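Malonyl CoA-acyl carrier protein transacylase (Staphylococcus aureus, PDB 3IM9) transfers the malonyl group from malonyl-CoA to holo-acyl carrier protein, the step that supplies malonyl-ACP for bacterial fatty acid synthesis. Local coordinates at residues F57-E60 with E61-G65; D49-I52 with L53-M56; A73-T76 with H77-L81; N32-D35 with Q36-E39; I303-L306 with E307-K310. All blocks are in the same frame, centred on the assembly; numbering follows the deposited sequence.

Interaction 1 of 5, residues F57-E60 with E61-G65; sequences FTDE and EGKLG
Between Asp59 and Gly62 the chain reverses in a type I beta turn, closed by Gly62 N donating to Asp59 O at 3.0 Å. The Asp59 carboxylate then reaches past the turn and takes two further amides of the returning chain. Its CG stands anti to the backbone N (chi1 -164°), which carries both oxygens across to residues 63 and 64. OD2 accepts from Lys63 N at 2.9 Å, met on the syn side and close to the carboxylate plane, while OD1 accepts from Leu64 N, also at 2.9 Å, from above that plane. Leu64 CB packs 3.2 Å from OD1. Asp59 thus both opens the turn and accepts two amides beyond it, in the loop that links helix 52-57 to helix 67-84 at the protein surface. One water donates to Asp59 OD2 at 2.8 Å and accepts from Glu61 N and Lys63 NZ. Lys63, bent at its last torsion, brings NZ back to Glu61 OE2 in a 2.8 Å salt bridge. Gly62 occupies a positive-phi position, phi 51°, a conformation that favours glycine.

Interaction 2 of 5, residues D49-I52 with L53-M56; sequences DFDI and LETM
The Phe50 ring meets Thr55 at its edge: OG1 lies in the ring plane, 3.7 Å from CD2, and the two side chains stand roughly perpendicular to each other. Beyond the segments, Asn69 of helix 67-84 and Lys63 also touch the Phe50 side chain. The second flat group is the Asp51 carboxylate. Glu54 N comes to it from above its plane, 61° out, and donates to OD1 at 3.0 Å, while Glu54 CB packs 3.3 Å from Asp51 CG. The bond from Glu54 N to OD1 is the N-cap bond of helix 52-57. A chi1 of -167° points the carboxylate away from the residue's own N and over the first turn, and a water that donates to the same OD1 accepts from Leu53 N.

Asp51 is also the centre of an inverse gamma turn, whose Ile52 N to Phe50 O bond is weak. Its carbonyl oxygen takes two donors from one residue, Thr55 N at 3.0 Å and Thr55 OG1 at 2.8 Å, the hydroxyl arriving from above the carbonyl plane. On the inner side, Ile52 CG1 rests 3.8 Å from Met56 SD, and both side chains lie against Ala73 of helix 67-84. Glu54 turns its carboxylate away from the cap toward the loop after the helix, and there OE2 accepts from Glu60 N and Thr58 OG1. The chemistry implies a helix start whose early amides are met by Asp51 directly and through water; the negative charge of Asp51 would probably also interact favourably with the helix dipole, while the Thr55 hydroxyl gives its hydrogen to the Asp51 carbonyl and receives a weak bond from Lys63 NZ.

Interaction 3 of 5, residues A73-T76 with H77-L81; sequences ALLT and HSSAL
Main-chain bonds come first: Ala73 to Thr76 give their carbonyl oxygens to the amides of His77 to Ala80, the regular i to i+4 ladder of an alpha helix. Ser78 N to Leu74 O is nearly straight, with an angle of 174° at the hydrogen, and Ala80 N reaches Thr76 O at 2.8 Å.

The side-chain hydrogen bond across the contact belongs to Ser79. Its OG, placed beside its own backbone N (chi1 -68°), folds back one turn and donates to Leu75 O at 2.8 Å. Ser79 N reaches that oxygen at the same distance of 2.8 Å, and the two donors approach from opposite faces of the carbonyl plane. A buried hydroxyl is thereby satisfied by the helix itself. Thr76 OG1 does likewise with Pro72 O, whereas Ser78 OG leaves the helix for Ile281 O.

The remaining contacts between these turns are carbon against oxygen: Leu75 CG comes 4.0 Å from Ser79 OG, and Ala80 CB lies 3.2 Å from Thr76 O. Most side chains look outward instead. Leu75 packs on Tyr101 and Ser102 of helix 99-106, and Thr76 on Leu41 of helix 35-47 and Val116 of helix 112-128. The side chain of Leu74 is about 9 Å from that of Ser97, the probable nucleophile. Helix 67-84 thus packs against helices 35-47, 99-106 and 112-128, with Ser78 tying it to the end of strand 275-281.

Interaction 4 of 5, residues N32-D35 with Q36-E39; sequences NNND and QATE
Thr38 lays its methyl against the amide of Asn32, CG2 standing 3.7 Å from Asn32 OD1 as the two side chains cross at about a right angle. The hydroxyl on its other branch does the polar work. OG1 accepts from Asn32 N at 2.8 Å, through a rather bent bond of 135°, and donates to Asn34 O at 2.7 Å from above the carbonyl plane. Thr38 N meets the same oxygen at 2.9 Å, giving Asn34 O two donors from one residue. The hydroxyl, carried by the first turn of helix 35-47, therefore bridges Asn32 N in the incoming loop and the cap carbonyl, Asn34 O.

Asn34 supplies the cap. Its chi1 of 179° turns OD1 back over the start of the helix to accept from Ala37 N at 2.8 Å. That bond is almost straight, 175°, and the donor is in the carbonyl plane of the side-chain amide. The other end of the amide, ND2, donates to a water 3.1 Å away, and this water donates in turn to Gln36 OE1, whose chain bends at chi2 to bring it there. Gln36 NE2 lies 3.8 Å from Asp35 CB.

Behind the cap, Ala37 packs on Ala80 of helix 67-84, and Asn34 touches Leu306 of helix 306-312. The arrangement is an asparagine N-cap, with a threonine at the fourth helical residue reaching back to the cap carbonyl, here on the surface at the start of helix 35-47.

Interaction 5 of 5, residues I303-L306 with E307-K310; sequences IQTL and EDVK
Asp308 reaches back from the first turn of its helix to the residues before it. CB lies 3.3 Å from Thr305 O and 4.0 Å from Ile303 CG2, on its way past the isoleucine. CG then comes 3.2 Å from Thr305 OG1. At the tip, OD2 accepts from two successive amides: Gln304 N at 2.8 Å, on the anti lone pair, and Thr305 N at 3.1 Å, from above the carboxylate plane. OD1 accepts a hydrogen bond from a water that also bonds to Thr305 OG1.

Thr305 answers in the opposite direction. A chi1 of 65° turns its OG1 toward the helix, where it accepts from Asp308 N at 2.9 Å. Apolar contacts flank the polar exchange: Ile303 CG2 meets Val309 CG2 at 3.9 Å, and Val309 also packs on Leu81 and Ala84 of helix 67-84. On the exposed side, the extended Lys310 crosses Leu306 at a slant, CE near Leu306 CG, and its NZ reaches Glu307 OE2 in a salt bridge of 3.1 Å. Leu306 N, which also belongs to the helix start, donates to Asp29 OD1.

Reciprocal bonds between Thr305 and Asp308, each side chain accepting from the other's backbone N-H, form a capping box, which starts the C-terminal helix 306-312 directly after edge strand 299-303 of the parallel sheet.

Overall arrangement
Interaction 3 is the buried member, the middle of helix 67-84, and all the others touch it: Leu64 packs on Ala73, Met56 on Ala73 and His77, Ala37 on Ala80, and Val309 on Leu81. Interactions 2, 4 and 5 start three different helices with side-chain caps, from Asp51, Asn34 and Thr305; the last has a return bond, Thr305 N to the Asp308 carboxylate. Interactions 4 and 5 also meet through Leu306. Interaction 1 lies at the surface and relies on a carboxylate, a salt bridge and water, joined to interaction 2 by Glu54. In the core, the buried serine and threonine hydroxyls bond to backbone carbonyls instead, without charged side chains.

Interaction 1 of 5, residues F57-E60 with E61-G65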
loop_
_atom_site.group_PDB
_atom_site.type_symbol
_atom_site.label_atom_id
_atom_site.label_comp_id
_atom_site.label_asym_id
_atom_site.label_seq_id
_atom_site.Cartn_x
_atom_site.Cartn_y
_atom_site.Cartn_z
ATOM N N PHE A 57 10.216 15.425 6.654
ATOM C CA PHE A 57 11.350 15.446 7.571
ATOM C C PHE A 57 11.059 16.047 8.936
ATOM O O PHE A 57 11.705 15.526 9.886
ATOM C CB PHE A 57 12.531 16.285 6.964
ATOM C CG PHE A 57 13.050 15.798 5.611
ATOM C CD1 PHE A 57 12.826 14.506 5.075
ATOM C CD2 PHE A 57 13.864 16.717 4.858
ATOM C CE1 PHE A 57 13.330 14.117 3.788
ATOM C CE2 PHE A 57 14.361 16.295 3.624
ATOM C CZ PHE A 57 14.138 15.019 3.083
ATOM N N THR A 58 10.233 17.086 9.043
ATOM C CA THR A 58 10.009 17.723 10.323
ATOM C C THR A 58 8.489 17.893 10.610
ATOM O O THR A 58 8.119 17.947 11.799
ATOM C CB THR A 58 10.717 19.087 10.414
ATOM O OG1 THR A 58 10.500 19.846 9.245
ATOM C CG2 THR A 58 12.222 18.855 10.419
ATOM N N ASP A 59 7.631 17.993 9.586
ATOM C CA ASP A 59 6.172 18.087 9.687
ATOM C C ASP A 59 5.719 19.092 10.759
ATOM O O ASP A 59 4.959 18.744 11.675
ATOM C CB ASP A 59 5.568 16.754 9.952
ATOM C CG ASP A 59 4.076 16.762 9.672
ATOM O OD1 ASP A 59 3.391 15.827 10.209
ATOM O OD2 ASP A 59 3.611 17.638 8.918
ATOM N N GLU A 60 6.116 20.330 10.565
ATOM C CA GLU A 60 5.775 21.310 11.617
ATOM C C GLU A 60 4.236 21.566 11.636
ATOM O O GLU A 60 3.748 22.046 12.691
ATOM C CB GLU A 60 6.530 22.601 11.374
ATOM C CG GLU A 60 6.030 23.299 10.141
ATOM C CD GLU A 60 6.550 24.781 9.905
ATOM O OE1 GLU A 60 7.114 25.416 10.845
ATOM O OE2 GLU A 60 6.346 25.273 8.764
ATOM N N GLU A 61 3.509 21.319 10.541
ATOM C CA GLU A 61 2.040 21.459 10.450
ATOM C C GLU A 61 1.304 20.194 10.921
ATOM O O GLU A 61 0.052 20.229 10.958
ATOM C CB GLU A 61 1.544 21.928 9.100
ATOM C CG GLU A 61 2.153 23.233 8.718
ATOM C CD GLU A 61 1.636 23.811 7.401
ATOM O OE1 GLU A 61 1.596 25.045 7.372
ATOM O OE2 GLU A 61 1.270 23.155 6.395
ATOM N N GLY A 62 2.009 19.170 11.358
ATOM C CA GLY A 62 1.397 17.896 11.788
ATOM C C GLY A 62 0.422 17.314 10.753
ATOM O O GLY A 62 -0.669 16.768 11.132
ATOM N N LYS A 63 0.769 17.409 9.461
ATOM C CA LYS A 63 -0.098 16.952 8.374
ATOM C C LYS A 63 0.456 15.714 7.607
ATOM O O LYS A 63 -0.147 15.291 6.593
ATOM C CB LYS A 63 -0.416 18.074 7.377
ATOM C CG LYS A 63 0.844 18.592 6.679
ATOM C CD LYS A 63 0.475 19.625 5.637
ATOM C CE LYS A 63 1.646 20.123 4.769
ATOM N NZ LYS A 63 2.642 20.926 5.479
ATOM N N LEU A 64 1.556 15.166 8.084
ATOM C CA LEU A 64 2.166 14.002 7.351
ATOM C C LEU A 64 1.187 12.813 7.282
ATOM O O LEU A 64 1.143 12.099 6.289
ATOM C CB LEU A 64 3.524 13.603 7.979
ATOM C CG LEU A 64 4.155 12.347 7.306
ATOM C CD1 LEU A 64 4.487 12.641 5.785
ATOM C CD2 LEU A 64 5.509 11.980 7.983
ATOM N N GLY A 65 0.376 12.647 8.331
ATOM C CA GLY A 65 -0.584 11.524 8.368
ATOM C C GLY A 65 -1.905 11.790 7.685
ATOM O O GLY A 65 -2.737 10.848 7.701
HETATM O O HOH W 1 4.126 20.172 7.885
#

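Interaction 2 of 5, residues D49-I52 with L53-M56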
loop_
_atom_site.group_PDB
_atom_site.type_symbol
_atom_site.label_atom_id
_atom_site.label_comp_id
_atom_site.label_asym_id
_atom_site.label_seq_id
_atom_site.Cartn_x
_atom_site.Cartn_y
_atom_site.Cartn_z
ATOM N N ASP A 49 2.689 20.873 -5.054
ATOM C CA ASP A 49 2.227 22.202 -4.663
ATOM C C ASP A 49 2.256 22.426 -3.140
ATOM O O ASP A 49 1.666 23.389 -2.643
ATOM C CB ASP A 49 0.786 22.459 -5.249
ATOM C CG ASP A 49 -0.298 21.606 -4.628
ATOM O OD1 ASP A 49 -0.060 20.776 -3.733
ATOM O OD2 ASP A 49 -1.474 21.746 -5.140
ATOM N N PHE A 50 2.886 21.521 -2.361
ATOM C CA PHE A 50 3.122 21.826 -0.967
ATOM C C PHE A 50 4.567 21.397 -0.670
ATOM O O PHE A 50 5.222 20.771 -1.559
ATOM C CB PHE A 50 2.140 21.053 -0.060
ATOM C CG PHE A 50 2.397 19.519 -0.011
ATOM C CD1 PHE A 50 2.034 18.702 -1.108
ATOM C CD2 PHE A 50 2.850 18.903 1.177
ATOM C CE1 PHE A 50 2.233 17.302 -1.065
ATOM C CE2 PHE A 50 3.083 17.566 1.211
ATOM C CZ PHE A 50 2.728 16.728 0.070
ATOM N N ASP A 51 5.057 21.736 0.541
ATOM C CA ASP A 51 6.446 21.457 0.877
ATOM C C ASP A 51 6.535 20.022 1.355
ATOM O O ASP A 51 6.502 19.689 2.575
ATOM C CB ASP A 51 6.956 22.422 1.942
ATOM C CG ASP A 51 8.433 22.370 2.080
ATOM O OD1 ASP A 51 9.073 21.358 1.735
ATOM O OD2 ASP A 51 8.985 23.376 2.608
ATOM N N ILE A 52 6.643 19.147 0.368
ATOM C CA ILE A 52 6.670 17.680 0.682
ATOM C C ILE A 52 7.864 17.286 1.544
ATOM O O ILE A 52 7.749 16.495 2.463
ATOM C CB ILE A 52 6.647 16.811 -0.641
ATOM C CG1 ILE A 52 6.639 15.302 -0.309
ATOM C CG2 ILE A 52 7.756 17.330 -1.610
ATOM C CD1 ILE A 52 5.397 14.851 0.328
ATOM N N LEU A 53 9.026 17.889 1.260
ATOM C CA LEU A 53 10.159 17.485 2.061
ATOM C C LEU A 53 10.086 17.956 3.538
ATOM O O LEU A 53 10.455 17.198 4.433
ATOM C CB LEU A 53 11.531 17.907 1.406
ATOM C CG LEU A 53 11.674 17.443 -0.061
ATOM C CD1 LEU A 53 13.086 17.823 -0.549
ATOM C CD2 LEU A 53 11.519 15.925 -0.177
ATOM N N GLU A 54 9.558 19.167 3.746
ATOM C CA GLU A 54 9.365 19.640 5.141
ATOM C C GLU A 54 8.371 18.703 5.827
ATOM O O GLU A 54 8.594 18.237 6.931
ATOM C CB GLU A 54 8.837 21.050 5.108
ATOM C CG GLU A 54 8.762 21.613 6.591
ATOM C CD GLU A 54 7.689 21.076 7.483
ATOM O OE1 GLU A 54 6.579 20.844 6.985
ATOM O OE2 GLU A 54 7.992 20.945 8.685
ATOM N N THR A 55 7.364 18.314 5.043
ATOM C CA THR A 55 6.288 17.470 5.613
ATOM C C THR A 55 6.836 16.097 6.001
ATOM O O THR A 55 6.504 15.562 7.091
ATOM C CB THR A 55 5.114 17.369 4.666
ATOM O OG1 THR A 55 4.602 18.673 4.432
ATOM C CG2 THR A 55 3.925 16.540 5.305
ATOM N N MET A 56 7.753 15.556 5.164
ATOM C CA MET A 56 8.393 14.281 5.455
ATOM C C MET A 56 9.397 14.384 6.656
ATOM O O MET A 56 9.477 13.507 7.537
ATOM C CB MET A 56 9.168 13.755 4.240
ATOM C CG MET A 56 8.141 13.315 3.150
ATOM S SD MET A 56 8.951 12.990 1.589
ATOM C CE MET A 56 9.866 11.461 1.966
HETATM O O HOH W 2 9.641 20.205 -0.602
#

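Interaction 3 of 5, residues A73-T76 with H77-L81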
loop_
_atom_site.group_PDB
_atom_site.type_symbol
_atom_site.label_atom_id
_atom_site.label_comp_id
_atom_site.label_asym_id
_atom_site.label_seq_id
_atom_site.Cartn_x
_atom_site.Cartn_y
_atom_site.Cartn_z
ATOM N N ALA A 73 4.241 11.280 0.015
ATOM C CA ALA A 73 5.432 11.098 0.868
ATOM C C ALA A 73 5.957 9.669 0.855
ATOM O O ALA A 73 7.158 9.438 0.733
ATOM C CB ALA A 73 4.991 11.473 2.319
ATOM N N LEU A 74 5.084 8.682 0.915
ATOM C CA LEU A 74 5.480 7.288 0.913
ATOM C C LEU A 74 6.026 6.915 -0.460
ATOM O O LEU A 74 7.033 6.194 -0.500
ATOM C CB LEU A 74 4.251 6.414 1.243
ATOM C CG LEU A 74 3.838 6.406 2.722
ATOM C CD1 LEU A 74 2.362 5.945 2.866
ATOM C CD2 LEU A 74 4.754 5.513 3.551
ATOM N N LEU A 75 5.319 7.298 -1.535
ATOM C CA LEU A 75 5.880 7.017 -2.867
ATOM C C LEU A 75 7.283 7.585 -3.019
ATOM O O LEU A 75 8.162 6.897 -3.590
ATOM C CB LEU A 75 4.918 7.589 -3.938
ATOM C CG LEU A 75 5.370 7.214 -5.357
ATOM C CD1 LEU A 75 4.791 5.869 -5.731
ATOM C CD2 LEU A 75 4.795 8.258 -6.305
ATOM N N THR A 76 7.457 8.834 -2.538
ATOM C CA THR A 76 8.740 9.493 -2.701
ATOM C C THR A 76 9.812 8.758 -1.899
ATOM O O THR A 76 10.936 8.481 -2.425
ATOM C CB THR A 76 8.636 10.897 -2.197
ATOM O OG1 THR A 76 7.725 11.566 -3.111
ATOM C CG2 THR A 76 9.997 11.629 -2.277
ATOM N N HIS A 77 9.536 8.350 -0.653
ATOM C CA HIS A 77 10.544 7.678 0.169
ATOM C C HIS A 77 10.900 6.323 -0.438
ATOM O O HIS A 77 12.088 6.014 -0.643
ATOM C CB HIS A 77 9.952 7.478 1.560
ATOM C CG HIS A 77 10.946 6.991 2.595
ATOM N ND1 HIS A 77 12.311 6.809 2.406
ATOM C CD2 HIS A 77 10.665 6.687 3.874
ATOM C CE1 HIS A 77 12.833 6.428 3.580
ATOM N NE2 HIS A 77 11.834 6.321 4.465
ATOM N N SER A 78 9.919 5.509 -0.807
ATOM C CA SER A 78 10.190 4.210 -1.378
ATOM C C SER A 78 10.934 4.334 -2.716
ATOM O O SER A 78 11.858 3.551 -2.984
ATOM C CB SER A 78 8.887 3.414 -1.593
ATOM O OG SER A 78 8.391 2.947 -0.326
ATOM N N SER A 79 10.531 5.327 -3.527
ATOM C CA SER A 79 11.186 5.454 -4.862
ATOM C C SER A 79 12.609 5.969 -4.677
ATOM O O SER A 79 13.487 5.665 -5.525
ATOM C CB SER A 79 10.388 6.430 -5.708
ATOM O OG SER A 79 9.084 5.840 -6.038
ATOM N N ALA A 80 12.854 6.803 -3.682
ATOM C CA ALA A 80 14.208 7.359 -3.465
ATOM C C ALA A 80 15.125 6.240 -3.033
ATOM O O ALA A 80 16.261 6.112 -3.510
ATOM C CB ALA A 80 14.166 8.475 -2.384
ATOM N N LEU A 81 14.644 5.379 -2.134
ATOM C CA LEU A 81 15.410 4.190 -1.738
ATOM C C LEU A 81 15.657 3.320 -2.918
ATOM O O LEU A 81 16.782 2.781 -3.110
ATOM C CB LEU A 81 14.750 3.387 -0.616
ATOM C CG LEU A 81 14.649 4.055 0.729
ATOM C CD1 LEU A 81 13.689 3.308 1.638
ATOM C CD2 LEU A 81 15.997 4.088 1.440
#

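Interaction 4 of 5, residues N32-D35 with Q36-E39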
loop_
_atom_site.group_PDB
_atom_site.type_symbol
_atom_site.label_atom_id
_atom_site.label_comp_id
_atom_site.label_asym_id
_atom_site.label_seq_id
_atom_site.Cartn_x
_atom_site.Cartn_y
_atom_site.Cartn_z
ATOM N N ASN A 32 20.543 14.669 0.031
ATOM C CA ASN A 32 21.945 15.197 -0.127
ATOM C C ASN A 32 23.014 14.282 0.347
ATOM O O ASN A 32 24.146 14.752 0.510
ATOM C CB ASN A 32 22.096 16.575 0.543
ATOM C CG ASN A 32 21.204 17.648 -0.162
ATOM O OD1 ASN A 32 21.105 17.632 -1.398
ATOM N ND2 ASN A 32 20.539 18.514 0.587
ATOM N N ASN A 33 22.682 13.009 0.588
ATOM C CA ASN A 33 23.672 11.977 0.933
ATOM C C ASN A 33 23.774 10.848 -0.055
ATOM O O ASN A 33 24.543 9.907 0.132
ATOM C CB ASN A 33 23.382 11.417 2.365
ATOM C CG ASN A 33 23.573 12.488 3.433
ATOM O OD1 ASN A 33 24.621 13.147 3.461
ATOM N ND2 ASN A 33 22.564 12.702 4.310
ATOM N N ASN A 34 22.893 10.850 -1.040
ATOM C CA ASN A 34 22.915 9.877 -2.082
ATOM C C ASN A 34 22.383 10.501 -3.314
ATOM O O ASN A 34 21.267 11.053 -3.282
ATOM C CB ASN A 34 22.119 8.624 -1.664
ATOM C CG ASN A 34 22.091 7.581 -2.755
ATOM O OD1 ASN A 34 21.331 7.694 -3.724
ATOM N ND2 ASN A 34 23.009 6.624 -2.675
ATOM N N ASP A 35 23.150 10.543 -4.423
ATOM C CA ASP A 35 22.723 11.310 -5.570
ATOM C C ASP A 35 21.412 10.811 -6.191
ATOM O O ASP A 35 20.527 11.632 -6.575
ATOM C CB ASP A 35 23.845 11.238 -6.628
ATOM C CG ASP A 35 25.051 12.104 -6.250
ATOM O OD1 ASP A 35 24.996 12.963 -5.329
ATOM O OD2 ASP A 35 26.100 11.907 -6.900
ATOM N N GLN A 36 21.272 9.493 -6.227
ATOM C CA GLN A 36 20.074 8.924 -6.907
ATOM C C GLN A 36 18.853 9.197 -6.052
ATOM O O GLN A 36 17.792 9.569 -6.610
ATOM C CB GLN A 36 20.223 7.429 -7.161
ATOM C CG GLN A 36 21.242 7.078 -8.335
ATOM C CD GLN A 36 22.683 7.439 -7.994
ATOM O OE1 GLN A 36 23.223 7.036 -6.940
ATOM N NE2 GLN A 36 23.315 8.257 -8.871
ATOM N N ALA A 37 18.977 8.944 -4.732
ATOM C CA ALA A 37 17.842 9.248 -3.867
ATOM C C ALA A 37 17.528 10.714 -3.921
ATOM O O ALA A 37 16.361 11.078 -3.871
ATOM C CB ALA A 37 18.129 8.850 -2.457
ATOM N N THR A 38 18.502 11.615 -3.949
ATOM C CA THR A 38 18.224 13.022 -3.938
ATOM C C THR A 38 17.570 13.528 -5.207
ATOM O O THR A 38 16.725 14.416 -5.172
ATOM C CB THR A 38 19.563 13.821 -3.674
ATOM O OG1 THR A 38 20.105 13.384 -2.433
ATOM C CG2 THR A 38 19.395 15.315 -3.690
ATOM N N GLU A 39 17.894 12.886 -6.324
ATOM C CA GLU A 39 17.162 13.196 -7.556
ATOM C C GLU A 39 15.623 12.966 -7.434
ATOM O O GLU A 39 14.833 13.807 -7.885
ATOM C CB GLU A 39 17.731 12.336 -8.651
ATOM C CG GLU A 39 17.046 12.584 -9.983
ATOM C CD GLU A 39 17.743 11.862 -11.154
ATOM O OE1 GLU A 39 18.612 10.912 -10.944
ATOM O OE2 GLU A 39 17.377 12.271 -12.296
HETATM O O HOH W 3 23.298 4.570 -4.937
#

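Interaction 5 of 5, residues I303-L306 with E307-K310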
loop_
_atom_site.group_PDB
_atom_site.type_symbol
_atom_site.label_atom_id
_atom_site.label_comp_id
_atom_site.label_asym_id
_atom_site.label_seq_id
_atom_site.Cartn_x
_atom_site.Cartn_y
_atom_site.Cartn_z
ATOM N N ILE A 303 14.517 -2.626 3.843
ATOM C CA ILE A 303 15.364 -1.476 3.459
ATOM C C ILE A 303 14.648 -0.205 3.854
ATOM O O ILE A 303 13.613 0.123 3.232
ATOM C CB ILE A 303 15.720 -1.464 1.931
ATOM C CG1 ILE A 303 16.277 -2.819 1.514
ATOM C CG2 ILE A 303 16.631 -0.285 1.560
ATOM C CD1 ILE A 303 17.554 -3.146 2.078
ATOM N N GLN A 304 15.155 0.447 4.900
ATOM C CA GLN A 304 14.492 1.654 5.477
ATOM C C GLN A 304 15.404 2.884 5.387
ATOM O O GLN A 304 14.920 4.001 5.207
ATOM C CB GLN A 304 14.113 1.422 6.944
ATOM C CG GLN A 304 13.105 0.319 7.159
ATOM C CD GLN A 304 12.820 0.095 8.605
ATOM O OE1 GLN A 304 12.753 -1.054 9.075
ATOM N NE2 GLN A 304 12.550 1.140 9.292
ATOM N N THR A 305 16.724 2.642 5.497
ATOM C CA THR A 305 17.644 3.785 5.646
ATOM C C THR A 305 18.727 3.776 4.612
ATOM O O THR A 305 18.944 2.756 3.951
ATOM C CB THR A 305 18.350 3.609 7.030
ATOM O OG1 THR A 305 19.176 2.449 7.058
ATOM C CG2 THR A 305 17.308 3.533 8.238
ATOM N N LEU A 306 19.472 4.886 4.589
ATOM C CA LEU A 306 20.691 4.959 3.738
ATOM C C LEU A 306 21.681 3.881 4.162
ATOM O O LEU A 306 22.319 3.257 3.303
ATOM C CB LEU A 306 21.288 6.356 3.889
ATOM C CG LEU A 306 22.524 6.521 2.977
ATOM C CD1 LEU A 306 22.238 6.280 1.476
ATOM C CD2 LEU A 306 23.012 7.912 3.277
ATOM N N GLU A 307 21.803 3.599 5.478
ATOM C CA GLU A 307 22.696 2.526 5.908
ATOM C C GLU A 307 22.250 1.152 5.389
ATOM O O GLU A 307 23.096 0.310 5.008
ATOM C CB GLU A 307 22.879 2.452 7.447
ATOM C CG GLU A 307 23.594 3.701 7.976
ATOM C CD GLU A 307 24.989 3.826 7.413
ATOM O OE1 GLU A 307 25.795 2.911 7.678
ATOM O OE2 GLU A 307 25.254 4.844 6.760
ATOM N N ASP A 308 20.938 0.899 5.317
ATOM C CA ASP A 308 20.476 -0.349 4.741
ATOM C C ASP A 308 20.802 -0.418 3.245
ATOM O O ASP A 308 21.125 -1.498 2.783
ATOM C CB ASP A 308 18.936 -0.454 4.824
ATOM C CG ASP A 308 18.439 -0.598 6.281
ATOM O OD1 ASP A 308 19.208 -1.060 7.136
ATOM O OD2 ASP A 308 17.292 -0.233 6.588
ATOM N N VAL A 309 20.621 0.699 2.543
ATOM C CA VAL A 309 21.003 0.793 1.103
ATOM C C VAL A 309 22.513 0.468 0.953
ATOM O O VAL A 309 22.876 -0.309 0.092
ATOM C CB VAL A 309 20.734 2.164 0.552
ATOM C CG1 VAL A 309 21.303 2.373 -0.924
ATOM C CG2 VAL A 309 19.178 2.424 0.526
ATOM N N LYS A 310 23.356 1.077 1.781
ATOM C CA LYS A 310 24.802 0.820 1.688
ATOM C C LYS A 310 25.077 -0.632 1.980
ATOM O O LYS A 310 25.928 -1.260 1.291
ATOM C CB LYS A 310 25.526 1.725 2.664
ATOM C CG LYS A 310 25.574 3.165 2.267
ATOM C CD LYS A 310 26.223 3.971 3.453
ATOM C CE LYS A 310 26.354 5.440 3.210
ATOM N NZ LYS A 310 26.916 6.143 4.468
HETATM O O HOH W 4 19.341 1.146 9.381
#